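Major capsid protein (Paramecium bursaria Chlorella virus 1, PDB 5TIP) self-assembles as trimers into the icosahedral capsid of a large chlorella virus, forming the bulk of its glycoprotein shell. Local coordinates at residues Asn255-Tyr260 with Thr367-Arg372; Ile227-Phe232 with Ala417-Val422. All coordinates share one frame; numbering follows the deposited sequence.

Contact 1 of 2, residues Asn255-Tyr260 with Thr367-Arg372; sequences NHPTKY and TCNFSR. With HG (mercury (II) ion), chain T.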
loop_
_atom_site.group_PDB
_atom_site.type_symbol
_atom_site.label_atom_id
_atom_site.label_comp_id
_atom_site.label_asym_id
_atom_site.label_seq_id
_atom_site.Cartn_x
_atom_site.Cartn_y
_atom_site.Cartn_z
ATOM N N ASN A 255 -3.421 32.206 -4.004
ATOM C CA ASN A 255 -2.733 32.679 -5.198
ATOM C C ASN A 255 -1.947 31.523 -5.799
ATOM O O ASN A 255 -1.921 30.415 -5.252
ATOM C CB ASN A 255 -1.813 33.868 -4.891
ATOM C CG ASN A 255 -2.573 35.091 -4.414
ATOM O OD1 ASN A 255 -2.492 35.471 -3.247
ATOM N ND2 ASN A 255 -3.311 35.721 -5.322
ATOM N N HIS A 256 -1.311 31.792 -6.949
ATOM C CA HIS A 256 -0.396 30.884 -7.637
ATOM C C HIS A 256 -1.128 29.671 -8.205
ATOM O O HIS A 256 -2.278 29.406 -7.830
ATOM C CB HIS A 256 0.719 30.436 -6.688
ATOM C CG HIS A 256 1.519 31.565 -6.119
ATOM N ND1 HIS A 256 1.666 31.766 -4.764
ATOM C CD2 HIS A 256 2.220 32.554 -6.724
ATOM C CE1 HIS A 256 2.414 32.835 -4.559
ATOM N NE2 HIS A 256 2.767 33.329 -5.732
ATOM N N PRO A 257 -0.513 28.928 -9.128
ATOM C CA PRO A 257 -1.117 27.668 -9.589
ATOM C C PRO A 257 -1.242 26.671 -8.446
ATOM O O PRO A 257 -0.244 26.232 -7.868
ATOM C CB PRO A 257 -0.139 27.184 -10.666
ATOM C CG PRO A 257 0.525 28.423 -11.151
ATOM C CD PRO A 257 0.654 29.306 -9.945
ATOM N N THR A 258 -2.481 26.307 -8.129
ATOM C CA THR A 258 -2.799 25.501 -6.959
ATOM C C THR A 258 -3.147 24.080 -7.382
ATOM O O THR A 258 -3.943 23.880 -8.306
ATOM C CB THR A 258 -3.963 26.121 -6.180
ATOM O OG1 THR A 258 -3.593 27.434 -5.739
ATOM C CG2 THR A 258 -4.320 25.272 -4.971
ATOM N N LYS A 259 -2.556 23.098 -6.697
ATOM C CA LYS A 259 -2.808 21.696 -7.014
ATOM C C LYS A 259 -4.158 21.228 -6.483
ATOM O O LYS A 259 -4.897 20.537 -7.191
ATOM C CB LYS A 259 -1.697 20.817 -6.441
ATOM C CG LYS A 259 -0.297 21.303 -6.741
ATOM C CD LYS A 259 0.736 20.435 -6.044
ATOM C CE LYS A 259 0.653 18.996 -6.521
ATOM N NZ LYS A 259 1.699 18.149 -5.890
ATOM N N TYR A 260 -4.488 21.579 -5.244
ATOM C CA TYR A 260 -5.710 21.093 -4.623
ATOM C C TYR A 260 -6.089 22.006 -3.467
ATOM O O TYR A 260 -5.280 22.802 -2.985
ATOM C CB TYR A 260 -5.551 19.645 -4.140
ATOM C CG TYR A 260 -4.417 19.439 -3.155
ATOM C CD1 TYR A 260 -4.605 19.634 -1.793
ATOM C CD2 TYR A 260 -3.157 19.046 -3.591
ATOM C CE1 TYR A 260 -3.571 19.446 -0.893
ATOM C CE2 TYR A 260 -2.118 18.854 -2.697
ATOM C CZ TYR A 260 -2.331 19.056 -1.350
ATOM O OH TYR A 260 -1.302 18.869 -0.455
ATOM N N THR A 367 -3.185 22.308 -12.533
ATOM C CA THR A 367 -3.243 23.336 -11.508
ATOM C C THR A 367 -4.321 24.342 -11.871
ATOM O O THR A 367 -4.839 24.361 -12.991
ATOM C CB THR A 367 -1.898 24.062 -11.338
ATOM O OG1 THR A 367 -1.525 24.682 -12.576
ATOM C CG2 THR A 367 -0.801 23.101 -10.898
ATOM N N CYS A 368 -4.669 25.176 -10.897
ATOM C CA CYS A 368 -5.513 26.337 -11.126
ATOM C C CYS A 368 -4.798 27.568 -10.599
ATOM O O CYS A 368 -4.377 27.594 -9.438
ATOM C CB CYS A 368 -6.870 26.189 -10.447
ATOM S SG CYS A 368 -7.837 27.694 -10.540
ATOM N N ASN A 369 -4.662 28.584 -11.447
ATOM C CA ASN A 369 -3.938 29.799 -11.088
ATOM C C ASN A 369 -4.896 30.727 -10.354
ATOM O O ASN A 369 -5.701 31.427 -10.972
ATOM C CB ASN A 369 -3.352 30.460 -12.330
ATOM C CG ASN A 369 -2.255 31.448 -11.999
ATOM O OD1 ASN A 369 -2.180 31.959 -10.882
ATOM N ND2 ASN A 369 -1.388 31.716 -12.968
ATOM N N PHE A 370 -4.808 30.734 -9.023
ATOM C CA PHE A 370 -5.633 31.621 -8.213
ATOM C C PHE A 370 -5.179 33.073 -8.274
ATOM O O PHE A 370 -5.913 33.949 -7.803
ATOM C CB PHE A 370 -5.647 31.148 -6.761
ATOM C CG PHE A 370 -6.643 30.064 -6.488
ATOM C CD1 PHE A 370 -6.363 28.750 -6.816
ATOM C CD2 PHE A 370 -7.862 30.357 -5.901
ATOM C CE1 PHE A 370 -7.280 27.748 -6.564
ATOM C CE2 PHE A 370 -8.783 29.360 -5.646
ATOM C CZ PHE A 370 -8.491 28.054 -5.978
ATOM N N SER A 371 -3.997 33.350 -8.830
ATOM C CA SER A 371 -3.567 34.733 -9.002
ATOM C C SER A 371 -4.320 35.439 -10.121
ATOM O O SER A 371 -4.272 36.672 -10.198
ATOM C CB SER A 371 -2.066 34.791 -9.288
ATOM O OG SER A 371 -1.312 34.247 -8.218
ATOM N N ARG A 372 -5.000 34.696 -10.991
ATOM C CA ARG A 372 -5.769 35.280 -12.082
ATOM C C ARG A 372 -7.272 35.228 -11.842
ATOM O O ARG A 372 -8.047 35.487 -12.768
ATOM C CB ARG A 372 -5.418 34.606 -13.408
ATOM C CG ARG A 372 -3.943 34.672 -13.728
ATOM C CD ARG A 372 -3.491 36.120 -13.729
ATOM N NE ARG A 372 -4.200 36.927 -14.715
ATOM C CZ ARG A 372 -4.279 38.252 -14.662
ATOM N NH1 ARG A 372 -3.697 38.912 -13.669
ATOM N NH2 ARG A 372 -4.945 38.920 -15.594
HETATM HG HG HG T . -10.104 27.513 -9.425
#

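Contact 2 of 2, residues Ile227-Phe232 with Ala417-Val422; sequences IEQLQF and AKNYNV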
loop_
_atom_site.group_PDB
_atom_site.type_symbol
_atom_site.label_atom_id
_atom_site.label_comp_id
_atom_site.label_asym_id
_atom_site.label_seq_id
_atom_site.Cartn_x
_atom_site.Cartn_y
_atom_site.Cartn_z
ATOM N N ILE A 227 9.073 24.209 -6.704
ATOM C CA ILE A 227 8.780 23.797 -5.341
ATOM C C ILE A 227 7.283 23.921 -5.086
ATOM O O ILE A 227 6.529 24.470 -5.890
ATOM C CB ILE A 227 9.584 24.610 -4.307
ATOM C CG1 ILE A 227 9.018 26.026 -4.182
ATOM C CG2 ILE A 227 11.052 24.656 -4.692
ATOM C CD1 ILE A 227 9.643 26.837 -3.071
ATOM N N GLU A 228 6.856 23.404 -3.939
ATOM C CA GLU A 228 5.476 23.498 -3.499
ATOM C C GLU A 228 5.413 24.296 -2.205
ATOM O O GLU A 228 6.345 24.275 -1.397
ATOM C CB GLU A 228 4.863 22.109 -3.299
ATOM C CG GLU A 228 4.762 21.313 -4.587
ATOM C CD GLU A 228 4.118 19.956 -4.398
ATOM O OE1 GLU A 228 3.551 19.712 -3.312
ATOM O OE2 GLU A 228 4.190 19.129 -5.331
ATOM N N GLN A 229 4.303 25.003 -2.020
ATOM C CA GLN A 229 4.083 25.820 -0.840
ATOM C C GLN A 229 2.710 25.516 -0.264
ATOM O O GLN A 229 1.814 25.034 -0.959
ATOM C CB GLN A 229 4.174 27.316 -1.161
ATOM C CG GLN A 229 5.527 27.786 -1.638
ATOM C CD GLN A 229 5.507 29.247 -2.026
ATOM O OE1 GLN A 229 4.781 29.648 -2.936
ATOM N NE2 GLN A 229 6.289 30.056 -1.326
ATOM N N LEU A 230 2.554 25.809 1.020
ATOM C CA LEU A 230 1.267 25.716 1.685
ATOM C C LEU A 230 0.711 27.116 1.897
ATOM O O LEU A 230 1.444 28.035 2.278
ATOM C CB LEU A 230 1.382 24.990 3.028
ATOM C CG LEU A 230 0.071 24.892 3.811
ATOM C CD1 LEU A 230 -0.885 23.908 3.153
ATOM C CD2 LEU A 230 0.324 24.521 5.263
ATOM N N GLN A 231 -0.581 27.279 1.640
ATOM C CA GLN A 231 -1.272 28.534 1.887
ATOM C C GLN A 231 -2.330 28.303 2.950
ATOM O O GLN A 231 -3.100 27.340 2.870
ATOM C CB GLN A 231 -1.907 29.093 0.612
ATOM C CG GLN A 231 -0.908 29.397 -0.490
ATOM C CD GLN A 231 -1.558 30.005 -1.717
ATOM O OE1 GLN A 231 -2.030 31.141 -1.685
ATOM N NE2 GLN A 231 -1.588 29.248 -2.806
ATOM N N PHE A 232 -2.354 29.181 3.947
ATOM C CA PHE A 232 -3.332 29.103 5.027
ATOM C C PHE A 232 -3.422 30.480 5.660
ATOM O O PHE A 232 -2.432 30.972 6.211
ATOM C CB PHE A 232 -2.925 28.047 6.056
ATOM C CG PHE A 232 -3.830 27.983 7.252
ATOM C CD1 PHE A 232 -5.103 27.449 7.149
ATOM C CD2 PHE A 232 -3.403 28.452 8.482
ATOM C CE1 PHE A 232 -5.933 27.388 8.250
ATOM C CE2 PHE A 232 -4.228 28.395 9.585
ATOM C CZ PHE A 232 -5.496 27.862 9.470
ATOM N N ALA A 417 -4.393 25.291 0.848
ATOM C CA ALA A 417 -4.124 25.251 -0.581
ATOM C C ALA A 417 -2.653 24.936 -0.793
ATOM O O ALA A 417 -1.788 25.536 -0.147
ATOM C CB ALA A 417 -4.486 26.579 -1.255
ATOM N N LYS A 418 -2.378 24.006 -1.703
ATOM C CA LYS A 418 -1.015 23.629 -2.052
ATOM C C LYS A 418 -0.747 24.177 -3.447
ATOM O O LYS A 418 -1.415 23.807 -4.402
ATOM C CB LYS A 418 -0.831 22.112 -2.022
ATOM C CG LYS A 418 0.593 21.668 -1.726
ATOM C CD LYS A 418 1.047 22.153 -0.360
ATOM C CE LYS A 418 2.017 21.188 0.295
ATOM N NZ LYS A 418 3.115 20.772 -0.614
ATOM N N ASN A 419 0.241 25.052 -3.554
ATOM C CA ASN A 419 0.558 25.702 -4.816
ATOM C C ASN A 419 2.002 25.419 -5.201
ATOM O O ASN A 419 2.801 24.924 -4.403
ATOM C CB ASN A 419 0.324 27.215 -4.731
ATOM C CG ASN A 419 1.283 27.900 -3.779
ATOM O OD1 ASN A 419 1.010 28.017 -2.586
ATOM N ND2 ASN A 419 2.412 28.363 -4.303
ATOM N N TYR A 420 2.329 25.743 -6.447
ATOM C CA TYR A 420 3.691 25.658 -6.948
ATOM C C TYR A 420 4.336 27.037 -6.960
ATOM O O TYR A 420 3.659 28.063 -7.060
ATOM C CB TYR A 420 3.727 25.063 -8.358
ATOM C CG TYR A 420 3.595 23.558 -8.403
ATOM C CD1 TYR A 420 4.636 22.741 -7.987
ATOM C CD2 TYR A 420 2.435 22.955 -8.869
ATOM C CE1 TYR A 420 4.525 21.365 -8.030
ATOM C CE2 TYR A 420 2.317 21.579 -8.918
ATOM C CZ TYR A 420 3.362 20.790 -8.492
ATOM O OH TYR A 420 3.249 19.420 -8.534
ATOM N N ASN A 421 5.660 27.047 -6.849
ATOM C CA ASN A 421 6.438 28.268 -6.977
ATOM C C ASN A 421 7.820 27.878 -7.479
ATOM O O ASN A 421 8.169 26.696 -7.537
ATOM C CB ASN A 421 6.509 29.034 -5.652
ATOM C CG ASN A 421 6.747 30.519 -5.847
ATOM O OD1 ASN A 421 7.486 30.930 -6.742
ATOM N ND2 ASN A 421 6.109 31.334 -5.015
ATOM N N VAL A 422 8.611 28.880 -7.847
ATOM C CA VAL A 422 9.937 28.659 -8.407
ATOM C C VAL A 422 10.965 29.284 -7.478
ATOM O O VAL A 422 10.876 30.474 -7.155
ATOM C CB VAL A 422 10.062 29.232 -9.830
ATOM C CG1 VAL A 422 11.471 29.023 -10.359
ATOM C CG2 VAL A 422 9.046 28.581 -10.754
HETATM O O HOH W 1 2.038 30.536 -1.501
#

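Contact 1 of 2, residues Asn255-Tyr260 with Thr367-Arg372
T258 and C368 form an antiparallel hydrogen-bonded pair: T258 N donates to C368 O and, in return, C368 N donates to T258 O over 3.0 Å. One residue along, P257 faces N369 as a non-hydrogen-bonded pair, with their CA atoms 3.8 Å apart. Beyond this short ladder the bonding continues through F370 N, which reaches H256 O at 3.1 Å. H256 O is gripped twice, since T258 OG1 of its own segment also donates to it, the two donors arriving from opposite faces of the carbonyl plane.

One side-chain bond crosses the contact. H256 N points almost straight at S371 OG (2.8 Å, 165° at the hydrogen), and that hydroxyl is also bonded to the C-terminal N436 O. N369 OD1 accepts from S371 N at 3.1 Å, closing an Asx turn.

Van der Waals packing lies on both faces of the ladder. On the P257 and N369 side, the proline ring and the amide run side by side, while T367 OG1 touches P257 CB at 3.4 Å. On the T258 and C368 side, T258 crosses the F370 ring obliquely, its OG1 and CB both meeting CD1. Metal coordination is separate: with chi1 at 173°, C368 turns SG away from its own N, and the sulfur binds the mercury ion at 2.5 Å. F370 CZ lies 3.8 Å from the mercury HG, a packing distance and not a bond.

The short strand 368-369 thus pairs with the beginning of strand 257-266, in the C-terminal of the two jelly-roll domains of this double-barrel capsid protein. P257 and K259 also pair through their backbones with strand 412-426, and Q13 of the second subunit packs on H256, P257 and S371.

Contact 2 of 2, residues Ile227-Phe232 with Ala417-Val422
Antiparallel pairing within a sheet of the C-terminal jelly roll joins strand 223-237 to strand 412-426 here. I227, Q229 and Q231 form hydrogen-bonded pairs with N421, N419 and A417, each with two backbone bonds, such as Q229 N to N419 O at 2.8 Å; E228-Y420 and L230-K418 are the non-hydrogen-bonded pairs between them. The axes of the two short segments approach to 4.5 Å, with 137° between their directions, so the pairing is clearly twisted.

On the face of E228, K418 and Y420, the lysine chain bends beyond CG to bring NZ to the anti lone pair of E228 OE1, a salt bridge of 2.9 Å. E228 also makes salt bridges through OE2 to K259 and through OE1 to R362, and its CG lies 3.5 Å from Y420 CE1, with carboxylate and ring planes nearly perpendicular.

The other face carries an amide network. Q231 NE2, whose stronger partner is N255 O, makes only a weak bond to N419 OD1. A water donates to both N419 OD1 and Q229 OE1. N419 ND2 meets Q229 OE1 at 3.0 Å in its carbonyl plane, on a lone pair, whereas N421 ND2 approaches that oxygen from above the plane, likewise at 3.0 Å.

Following the chain from the N terminus, 227-232 is the first of the four segments to appear, and its partner 417-422 is the last; contact 2 therefore closes the longer loop, with 184 residues between its segments. Within that span lies contact 1, where 255-260 meets 367-372 across 106 intervening residues, so the two closures nest and do not cross. The centres of contact 1 and contact 2 are about 9 Å apart. Strand 412-426 joins them, pairing with strand 223-237 in contact 2 and with strand 257-266 of contact 1, as the probable bond from K259 N to K418 O (2.7 Å) indicates. Together they place strands 223-237, 412-426, 257-266 and 368-369 successively in one sheet.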